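Side-chain contacts in periplasmic branched-chain amino acid-binding protein (Burkholderia mallei, PDB 3I09), which probably captures branched-chain amino acids or related small carboxylates in the periplasm and delivers them to a membrane ABC transporter: residues 54-59 against 84-89; 66-71 against 92-97; 190-195 against 218-223. One frame throughout, in Å; residues are numbered along the deposited sequence.

Contact 1: residues 54-59 against 84-89; sequences NKADIA and ALSMNQ. With EDO (1,2-ethanediol), chain L.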
loop_
_atom_site.group_PDB
_atom_site.type_symbol
_atom_site.label_atom_id
_atom_site.label_comp_id
_atom_site.label_asym_id
_atom_site.label_seq_id
_atom_site.Cartn_x
_atom_site.Cartn_y
_atom_site.Cartn_z
ATOM N N ASN A 54 8.264 -1.353 12.949
ATOM C CA ASN A 54 6.821 -1.300 13.256
ATOM C C ASN A 54 6.458 -0.566 14.548
ATOM O O ASN A 54 5.476 -0.910 15.214
ATOM C CB ASN A 54 6.202 -2.688 13.183
ATOM C CG ASN A 54 6.222 -3.207 11.787
ATOM O OD1 ASN A 54 5.677 -2.561 10.896
ATOM N ND2 ASN A 54 6.873 -4.378 11.571
ATOM N N LYS A 55 7.235 0.488 14.830
ATOM C CA LYS A 55 7.016 1.360 15.967
ATOM C C LYS A 55 6.756 2.779 15.479
ATOM O O LYS A 55 7.652 3.437 14.899
ATOM C CB LYS A 55 8.252 1.372 16.874
ATOM C CG LYS A 55 8.629 0.012 17.481
ATOM C CD LYS A 55 7.559 -0.661 18.275
ATOM C CE LYS A 55 8.137 -1.958 18.911
ATOM N NZ LYS A 55 7.088 -2.734 19.592
ATOM N N ALA A 56 5.551 3.278 15.744
ATOM C CA ALA A 56 5.193 4.639 15.301
ATOM C C ALA A 56 6.117 5.686 15.895
ATOM O O ALA A 56 6.450 6.707 15.259
ATOM C CB ALA A 56 3.733 4.945 15.686
ATOM N N ASP A 57 6.511 5.476 17.151
ATOM C CA ASP A 57 7.377 6.469 17.810
ATOM C C ASP A 57 8.777 6.537 17.195
ATOM O O ASP A 57 9.324 7.629 17.038
ATOM C CB ASP A 57 7.405 6.341 19.354
ATOM C CG ASP A 57 7.986 5.019 19.878
ATOM O OD1 ASP A 57 8.229 4.046 19.131
ATOM O OD2 ASP A 57 8.119 4.945 21.128
ATOM N N ILE A 58 9.330 5.396 16.788
ATOM C CA ILE A 58 10.626 5.380 16.104
ATOM C C ILE A 58 10.551 6.143 14.785
ATOM O O ILE A 58 11.400 6.972 14.478
ATOM C CB ILE A 58 11.143 3.938 15.854
ATOM C CG1 ILE A 58 11.487 3.273 17.171
ATOM C CG2 ILE A 58 12.378 3.930 14.998
ATOM C CD1 ILE A 58 11.998 1.815 17.002
ATOM N N ALA A 59 9.471 5.917 14.060
ATOM C CA ALA A 59 9.257 6.494 12.738
ATOM C C ALA A 59 9.172 8.021 12.847
ATOM O O ALA A 59 9.843 8.749 12.111
ATOM C CB ALA A 59 8.002 5.925 12.171
ATOM N N ALA A 84 2.732 5.481 9.458
ATOM C CA ALA A 84 2.374 6.452 8.424
ATOM C C ALA A 84 1.724 7.698 9.037
ATOM O O ALA A 84 1.958 8.825 8.583
ATOM C CB ALA A 84 1.405 5.844 7.378
ATOM N N LEU A 85 0.844 7.462 9.992
ATOM C CA LEU A 85 0.095 8.529 10.674
ATOM C C LEU A 85 0.941 9.334 11.627
ATOM O O LEU A 85 0.771 10.532 11.704
ATOM C CB LEU A 85 -1.126 7.957 11.358
ATOM C CG LEU A 85 -2.208 7.478 10.377
ATOM C CD1 LEU A 85 -3.273 6.669 11.118
ATOM C CD2 LEU A 85 -2.861 8.647 9.621
ATOM N N SER A 86 1.871 8.695 12.336
ATOM C CA SER A 86 2.774 9.456 13.218
ATOM C C SER A 86 3.698 10.352 12.393
ATOM O O SER A 86 3.887 11.543 12.726
ATOM C CB SER A 86 3.541 8.530 14.188
ATOM O OG SER A 86 4.496 7.708 13.533
HETATM N N MSE A 87 4.217 9.829 11.288
HETATM C CA MSE A 87 5.030 10.632 10.378
HETATM C C MSE A 87 4.270 11.761 9.708
HETATM O O MSE A 87 4.804 12.872 9.536
HETATM C CB MSE A 87 5.684 9.718 9.316
HETATM C CG MSE A 87 6.770 8.871 9.932
HETATM SE SE MSE A 87 7.767 7.806 8.604
HETATM C CE MSE A 87 6.411 6.680 8.010
ATOM N N ASN A 88 3.045 11.468 9.309
ATOM C CA ASN A 88 2.150 12.471 8.692
ATOM C C ASN A 88 2.001 13.714 9.558
ATOM O O ASN A 88 2.014 14.835 9.036
ATOM C CB ASN A 88 0.791 11.825 8.485
ATOM C CG ASN A 88 -0.121 12.622 7.587
ATOM O OD1 ASN A 88 0.235 12.972 6.466
ATOM N ND2 ASN A 88 -1.348 12.877 8.082
ATOM N N GLN A 89 1.795 13.503 10.854
ATOM C CA GLN A 89 1.671 14.613 11.780
ATOM C C GLN A 89 2.941 15.468 11.837
ATOM O O GLN A 89 2.858 16.693 11.785
ATOM C CB GLN A 89 1.325 14.122 13.167
ATOM C CG GLN A 89 1.160 15.274 14.113
ATOM C CD GLN A 89 0.357 14.927 15.323
ATOM O OE1 GLN A 89 -0.883 14.897 15.275
ATOM N NE2 GLN A 89 1.041 14.693 16.435
HETATM C C1 EDO L . 5.664 2.476 19.789
HETATM O O1 EDO L . 5.196 3.554 18.968
HETATM C C2 EDO L . 4.523 1.500 20.058
HETATM O O2 EDO L . 4.505 0.494 19.024
#
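Helices 56-69 and 81-94, neighbours against the mixed sheet of one lobe, meet here through Ala56 and Ala59 on one side and Ser86 and Met87 on the other. Ser86 OG lies 2.8 Å from Ala56 O. With chi1 at 69°, OG sits between the backbone N and carbonyl carbon of Ser86; its single proton has two carbonyls, Ala56 O and Thr83 O, competing for it, and the choice is not settled. Ala56 CB lies 3.6 Å from the same OG. One turn on, Ala59 CB faces the second helix and rests 3.9 Å from Met87 CG. In this type I periplasmic binding protein fold, helix 81-94 is the crossover of a beta-alpha-beta unit joining strands 72-77 and 97-100, and Met87, a selenomethionine, bends at its last torsion (chi3 -65°) while also touching Tyr98 of strand 97-100. Its side chain is about 10 Å from the bound acetoacetic acid. Just after the N-cap Lys55, a 1,2-ethanediol, probably from the crystallisation liquor, accepts a bond from Asp57 N to its O1 (3.0 Å, 157°); O1 returns a weak one to Asp57 OD1.

Contact 2: residues 66-71 against 92-97; sequences WMDRGG and AEKKKV
Met67 and Lys94 face each other with their CA atoms 7.6 Å apart, near the C-terminal ends of helices 56-69 and 81-94. The second helix closes in a Schellman motif: Lys95, the C-prime residue, has positive phi (58°), Lys96 N reaches back to Ala91 O and Lys95 N bonds weakly to Ala92 O, so the chain can turn into strand 97-100. Met67, a selenomethionine, runs out extended beyond CG, and its SE packs against the stems of both Lys94 and Lys96, side by side on one flank of it, 3.8 Å from Lys96 CG and 4.0 Å from Lys94 CB. Met67 also meets Leu72 and Leu75 of strand 72-77. Over this apolar centre the Lys94 and Asp68 side chains cross at about a right angle, bringing NZ to the carboxylate. Lys94 NZ takes the syn lone pair of Asp68 OD1 at 2.5 Å, a salt bridge shorter than usual, and makes a weak second bond to OD2; with chi4 at 116°, far from a staggered value, the placing of NZ is somewhat doubtful. Lys96 NZ bonds weakly, at 3.4 Å, to a water 2.8 Å from Met67 O, to which it can donate, though other acceptors compete for its protons.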
loop_
_atom_site.group_PDB
_atom_site.type_symbol
_atom_site.label_atom_id
_atom_site.label_comp_id
_atom_site.label_asym_id
_atom_site.label_seq_id
_atom_site.Cartn_x
_atom_site.Cartn_y
_atom_site.Cartn_z
ATOM N N TRP A 66 15.539 14.055 11.074
ATOM C CA TRP A 66 15.980 14.357 9.715
ATOM C C TRP A 66 15.494 15.744 9.235
ATOM O O TRP A 66 16.208 16.492 8.551
ATOM C CB TRP A 66 15.491 13.284 8.730
ATOM C CG TRP A 66 16.149 11.930 8.809
ATOM C CD1 TRP A 66 17.314 11.591 9.440
ATOM C CD2 TRP A 66 15.654 10.740 8.206
ATOM N NE1 TRP A 66 17.577 10.246 9.248
ATOM C CE2 TRP A 66 16.568 9.709 8.487
ATOM C CE3 TRP A 66 14.524 10.450 7.437
ATOM C CZ2 TRP A 66 16.382 8.398 8.019
ATOM C CZ3 TRP A 66 14.334 9.148 6.983
ATOM C CH2 TRP A 66 15.281 8.140 7.266
HETATM N N MSE A 67 14.269 16.082 9.566
HETATM C CA MSE A 67 13.717 17.368 9.136
HETATM C C MSE A 67 14.409 18.540 9.837
HETATM O O MSE A 67 14.681 19.550 9.214
HETATM C CB MSE A 67 12.224 17.395 9.429
HETATM C CG MSE A 67 11.465 16.490 8.511
HETATM SE SE MSE A 67 9.575 16.402 8.917
HETATM C CE MSE A 67 9.120 14.932 7.736
ATOM N N ASP A 68 14.677 18.384 11.132
ATOM C CA ASP A 68 15.191 19.476 11.965
ATOM C C ASP A 68 16.692 19.671 11.833
ATOM O O ASP A 68 17.144 20.805 11.884
ATOM C CB ASP A 68 14.865 19.236 13.445
ATOM C CG ASP A 68 13.412 19.531 13.783
ATOM O OD1 ASP A 68 12.682 20.099 12.922
ATOM O OD2 ASP A 68 12.992 19.168 14.904
ATOM N N ARG A 69 17.436 18.572 11.674
ATOM C CA ARG A 69 18.908 18.539 11.725
ATOM C C ARG A 69 19.572 17.856 10.561
ATOM O O ARG A 69 20.781 17.804 10.519
ATOM C CB ARG A 69 19.378 17.746 12.942
ATOM C CG ARG A 69 18.905 18.341 14.148
ATOM C CD ARG A 69 19.154 17.505 15.388
ATOM N NE ARG A 69 18.319 18.179 16.354
ATOM C CZ ARG A 69 18.580 19.381 16.867
ATOM N NH1 ARG A 69 19.727 20.011 16.610
ATOM N NH2 ARG A 69 17.696 19.930 17.689
ATOM N N GLY A 70 18.797 17.297 9.638
ATOM C CA GLY A 70 19.356 16.507 8.554
ATOM C C GLY A 70 19.070 17.063 7.191
ATOM O O GLY A 70 19.425 16.450 6.193
ATOM N N GLY A 71 18.414 18.215 7.145
ATOM C CA GLY A 71 18.112 18.860 5.882
ATOM C C GLY A 71 17.183 18.089 4.950
ATOM O O GLY A 71 17.269 18.241 3.724
ATOM N N ALA A 92 3.277 17.435 8.551
ATOM C CA ALA A 92 2.323 18.552 8.451
ATOM C C ALA A 92 2.773 19.723 9.320
ATOM O O ALA A 92 2.743 20.890 8.898
ATOM C CB ALA A 92 0.916 18.100 8.840
ATOM N N GLU A 93 3.219 19.411 10.530
ATOM C CA GLU A 93 3.693 20.440 11.469
ATOM C C GLU A 93 4.917 21.201 10.923
ATOM O O GLU A 93 5.034 22.397 11.080
ATOM C CB GLU A 93 4.106 19.781 12.789
ATOM C CG GLU A 93 2.954 19.358 13.665
ATOM C CD GLU A 93 3.351 18.370 14.796
ATOM O OE1 GLU A 93 4.561 18.056 14.980
ATOM O OE2 GLU A 93 2.411 17.897 15.485
ATOM N N LYS A 94 5.863 20.468 10.337
ATOM C CA LYS A 94 7.104 21.067 9.838
ATOM C C LYS A 94 6.992 21.566 8.395
ATOM O O LYS A 94 7.956 22.150 7.871
ATOM C CB LYS A 94 8.253 20.056 9.916
ATOM C CG LYS A 94 8.537 19.495 11.336
ATOM C CD LYS A 94 8.764 20.551 12.330
ATOM C CE LYS A 94 9.111 19.956 13.717
ATOM N NZ LYS A 94 10.448 20.361 14.055
ATOM N N LYS A 95 5.843 21.329 7.765
ATOM C CA LYS A 95 5.591 21.742 6.369
ATOM C C LYS A 95 6.620 21.128 5.411
ATOM O O LYS A 95 7.376 21.828 4.717
ATOM C CB LYS A 95 5.524 23.269 6.269
ATOM C CG LYS A 95 4.410 23.848 7.160
ATOM C CD LYS A 95 4.250 25.375 7.011
ATOM C CE LYS A 95 2.821 25.796 7.401
ATOM N NZ LYS A 95 2.474 27.194 6.970
ATOM N N LYS A 96 6.722 19.804 5.466
ATOM C CA LYS A 96 7.657 19.077 4.624
ATOM C C LYS A 96 6.906 18.088 3.771
ATOM O O LYS A 96 5.953 17.474 4.223
ATOM C CB LYS A 96 8.670 18.297 5.443
ATOM C CG LYS A 96 9.534 19.141 6.353
ATOM C CD LYS A 96 10.442 20.073 5.581
ATOM C CE LYS A 96 11.290 20.873 6.571
ATOM N NZ LYS A 96 11.938 22.054 5.956
ATOM N N VAL A 97 7.359 17.920 2.529
ATOM C CA VAL A 97 6.708 17.004 1.608
ATOM C C VAL A 97 6.834 15.534 2.041
ATOM O O VAL A 97 7.938 15.023 2.306
ATOM C CB VAL A 97 7.259 17.170 0.151
ATOM C CG1 VAL A 97 6.573 16.154 -0.830
ATOM C CG2 VAL A 97 7.089 18.649 -0.315
HETATM O O HOH W 1 14.537 19.980 6.491
#

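Contact 3: residues 190-195 against 218-223; sequences QAQSSK and FGITKT
Apolar contact comes first: Gln192, near the end of helix 185-193, lays the flat face of its amide against the terminal methyl of Ile220. The methyl carbon CD1 stands almost directly above Gln192 CD, at 3.7 Å, and is 3.6 Å from Gln192 NE2, so the amide meets a hydrocarbon with its face and keeps its edges for other directions. Gln192 holds CG anti to the backbone N (chi1 176°) and then runs extended, which carries the amide across from the helix to the loop between helix 205-217 and strand 225-228. Ile220 also rests on Leu188, one turn earlier in helix 185-193.

Polar contact across the two segments is indirect. Gln192 NE2 is 3.7 Å from Thr223 OG1, too long for a hydrogen bond. A water links the segments by another route, donating to the backbone Gln192 O at 3.1 Å and pairing with Thr223 OG1 at 2.8 Å.

Local hydrogen bonds shape both partners. Ser194 OG donates to Ala191 O at 2.7 Å, lying in the carbonyl plane at a C=O...donor angle of 147°, and Ser194 N bonds the same oxygen; two donors of Ser194 thus converge on one carbonyl oxygen. Helix 205-217 ends in a Schellman motif at Gly219, whose positive phi of 80° turns the chain so that Ile220 can meet the neighbouring helix. Both elements belong to the lobe with the four-stranded parallel sheet, where helices 185-193 and 205-217 precede strands 198-202 and 225-228 respectively.

The direct contact is mainly van der Waals, the Gln192 amide over Ile220 CD1 with Thr223 beside it, and a water adds a polar link, so nothing in direct hydrogen bonding or charge fixes the Gln192 amide against this segment.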
loop_
_atom_site.group_PDB
_atom_site.type_symbol
_atom_site.label_atom_id
_atom_site.label_comp_id
_atom_site.label_asym_id
_atom_site.label_seq_id
_atom_site.Cartn_x
_atom_site.Cartn_y
_atom_site.Cartn_z
ATOM N N GLN A 190 -13.440 -18.641 16.461
ATOM C CA GLN A 190 -14.506 -17.658 16.657
ATOM C C GLN A 190 -15.156 -17.326 15.348
ATOM O O GLN A 190 -16.370 -17.354 15.246
ATOM C CB GLN A 190 -13.983 -16.351 17.255
ATOM C CG GLN A 190 -13.547 -16.484 18.664
ATOM C CD GLN A 190 -12.900 -15.199 19.180
ATOM O OE1 GLN A 190 -13.512 -14.121 19.107
ATOM N NE2 GLN A 190 -11.668 -15.311 19.708
ATOM N N ALA A 191 -14.342 -17.037 14.341
ATOM C CA ALA A 191 -14.848 -16.755 13.004
ATOM C C ALA A 191 -15.649 -17.934 12.464
ATOM O O ALA A 191 -16.701 -17.749 11.880
ATOM C CB ALA A 191 -13.714 -16.380 12.035
ATOM N N GLN A 192 -15.166 -19.140 12.694
ATOM C CA GLN A 192 -15.849 -20.321 12.187
ATOM C C GLN A 192 -17.220 -20.494 12.853
ATOM O O GLN A 192 -18.193 -20.836 12.186
ATOM C CB GLN A 192 -15.003 -21.561 12.414
ATOM C CG GLN A 192 -15.686 -22.829 12.013
ATOM C CD GLN A 192 -14.734 -23.955 11.933
ATOM O OE1 GLN A 192 -14.225 -24.410 12.948
ATOM N NE2 GLN A 192 -14.488 -24.434 10.730
ATOM N N SER A 193 -17.295 -20.225 14.154
ATOM C CA SER A 193 -18.552 -20.347 14.889
ATOM C C SER A 193 -19.595 -19.314 14.448
ATOM O O SER A 193 -20.792 -19.489 14.687
ATOM C CB SER A 193 -18.293 -20.234 16.394
ATOM O OG SER A 193 -17.460 -21.293 16.829
ATOM N N SER A 194 -19.158 -18.239 13.800
ATOM C CA SER A 194 -20.096 -17.199 13.357
ATOM C C SER A 194 -21.019 -17.647 12.214
ATOM O O SER A 194 -22.024 -17.015 11.965
ATOM C CB SER A 194 -19.343 -15.957 12.879
ATOM O OG SER A 194 -18.876 -16.137 11.554
ATOM N N LYS A 195 -20.623 -18.692 11.496
ATOM C CA LYS A 195 -21.324 -19.175 10.290
ATOM C C LYS A 195 -21.398 -18.200 9.095
ATOM O O LYS A 195 -22.113 -18.455 8.146
ATOM C CB LYS A 195 -22.722 -19.683 10.646
ATOM C CG LYS A 195 -22.727 -20.725 11.777
ATOM N N PHE A 218 -6.525 -25.665 9.797
ATOM C CA PHE A 218 -7.602 -26.016 10.737
ATOM C C PHE A 218 -8.930 -26.330 10.010
ATOM O O PHE A 218 -9.944 -26.563 10.659
ATOM C CB PHE A 218 -7.832 -24.903 11.800
ATOM C CG PHE A 218 -6.729 -24.794 12.849
ATOM C CD1 PHE A 218 -6.625 -25.729 13.879
ATOM C CD2 PHE A 218 -5.810 -23.743 12.814
ATOM C CE1 PHE A 218 -5.606 -25.630 14.842
ATOM C CE2 PHE A 218 -4.796 -23.633 13.783
ATOM C CZ PHE A 218 -4.694 -24.586 14.789
ATOM N N GLY A 219 -8.932 -26.321 8.681
ATOM C CA GLY A 219 -10.114 -26.676 7.900
ATOM C C GLY A 219 -11.154 -25.567 7.780
ATOM O O GLY A 219 -12.295 -25.816 7.378
ATOM N N ILE A 220 -10.768 -24.336 8.101
ATOM C CA ILE A 220 -11.716 -23.220 8.091
ATOM C C ILE A 220 -12.242 -23.047 6.665
ATOM O O ILE A 220 -13.413 -22.732 6.455
ATOM C CB ILE A 220 -11.071 -21.901 8.592
ATOM C CG1 ILE A 220 -10.495 -22.017 10.023
ATOM C CG2 ILE A 220 -12.051 -20.737 8.470
ATOM C CD1 ILE A 220 -11.442 -22.537 11.109
ATOM N N THR A 221 -11.380 -23.284 5.676
ATOM C CA THR A 221 -11.723 -23.031 4.279
ATOM C C THR A 221 -12.659 -24.099 3.684
ATOM O O THR A 221 -13.112 -23.969 2.556
ATOM C CB THR A 221 -10.449 -22.905 3.411
ATOM O OG1 THR A 221 -9.649 -24.058 3.631
ATOM C CG2 THR A 221 -9.656 -21.674 3.792
ATOM N N LYS A 222 -12.964 -25.135 4.459
ATOM C CA LYS A 222 -14.029 -26.081 4.095
ATOM C C LYS A 222 -15.408 -25.428 4.184
ATOM O O LYS A 222 -16.317 -25.818 3.453
ATOM C CB LYS A 222 -14.017 -27.279 5.034
ATOM C CG LYS A 222 -12.790 -28.172 4.904
ATOM C CD LYS A 222 -12.719 -29.091 6.112
ATOM C CE LYS A 222 -11.590 -30.103 6.037
ATOM N NZ LYS A 222 -11.239 -30.591 7.426
ATOM N N THR A 223 -15.570 -24.470 5.092
ATOM C CA THR A 223 -16.886 -23.903 5.352
ATOM C C THR A 223 -17.002 -22.396 5.107
ATOM O O THR A 223 -18.115 -21.877 5.059
ATOM C CB THR A 223 -17.354 -24.213 6.783
ATOM O OG1 THR A 223 -16.523 -23.531 7.739
ATOM C CG2 THR A 223 -17.320 -25.690 7.046
HETATM O O HOH W 2 -18.236 -21.954 9.283
#

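How the contacts relate
Contacts 1 and 2 lie along one helix pair, 56-69 with 81-94, their centres 14 Å apart; their segments alternate in sequence, as expected of two helices running side by side in the same direction against the mixed sheet. Contact 1 is at the end nearer the ligand, contact 2 at the far end, where the chain turns into strands 72-77 and 97-100. Contact 3 follows later in the chain, in the lobe built on the parallel sheet 170-177, 142-148, 198-202 and 225-228. Its centre is 35 Å from that of contact 1 and 48 Å from that of contact 2. These three contacts each lie within one lobe, consistent with the family's two lobes that can move about a ligand between them.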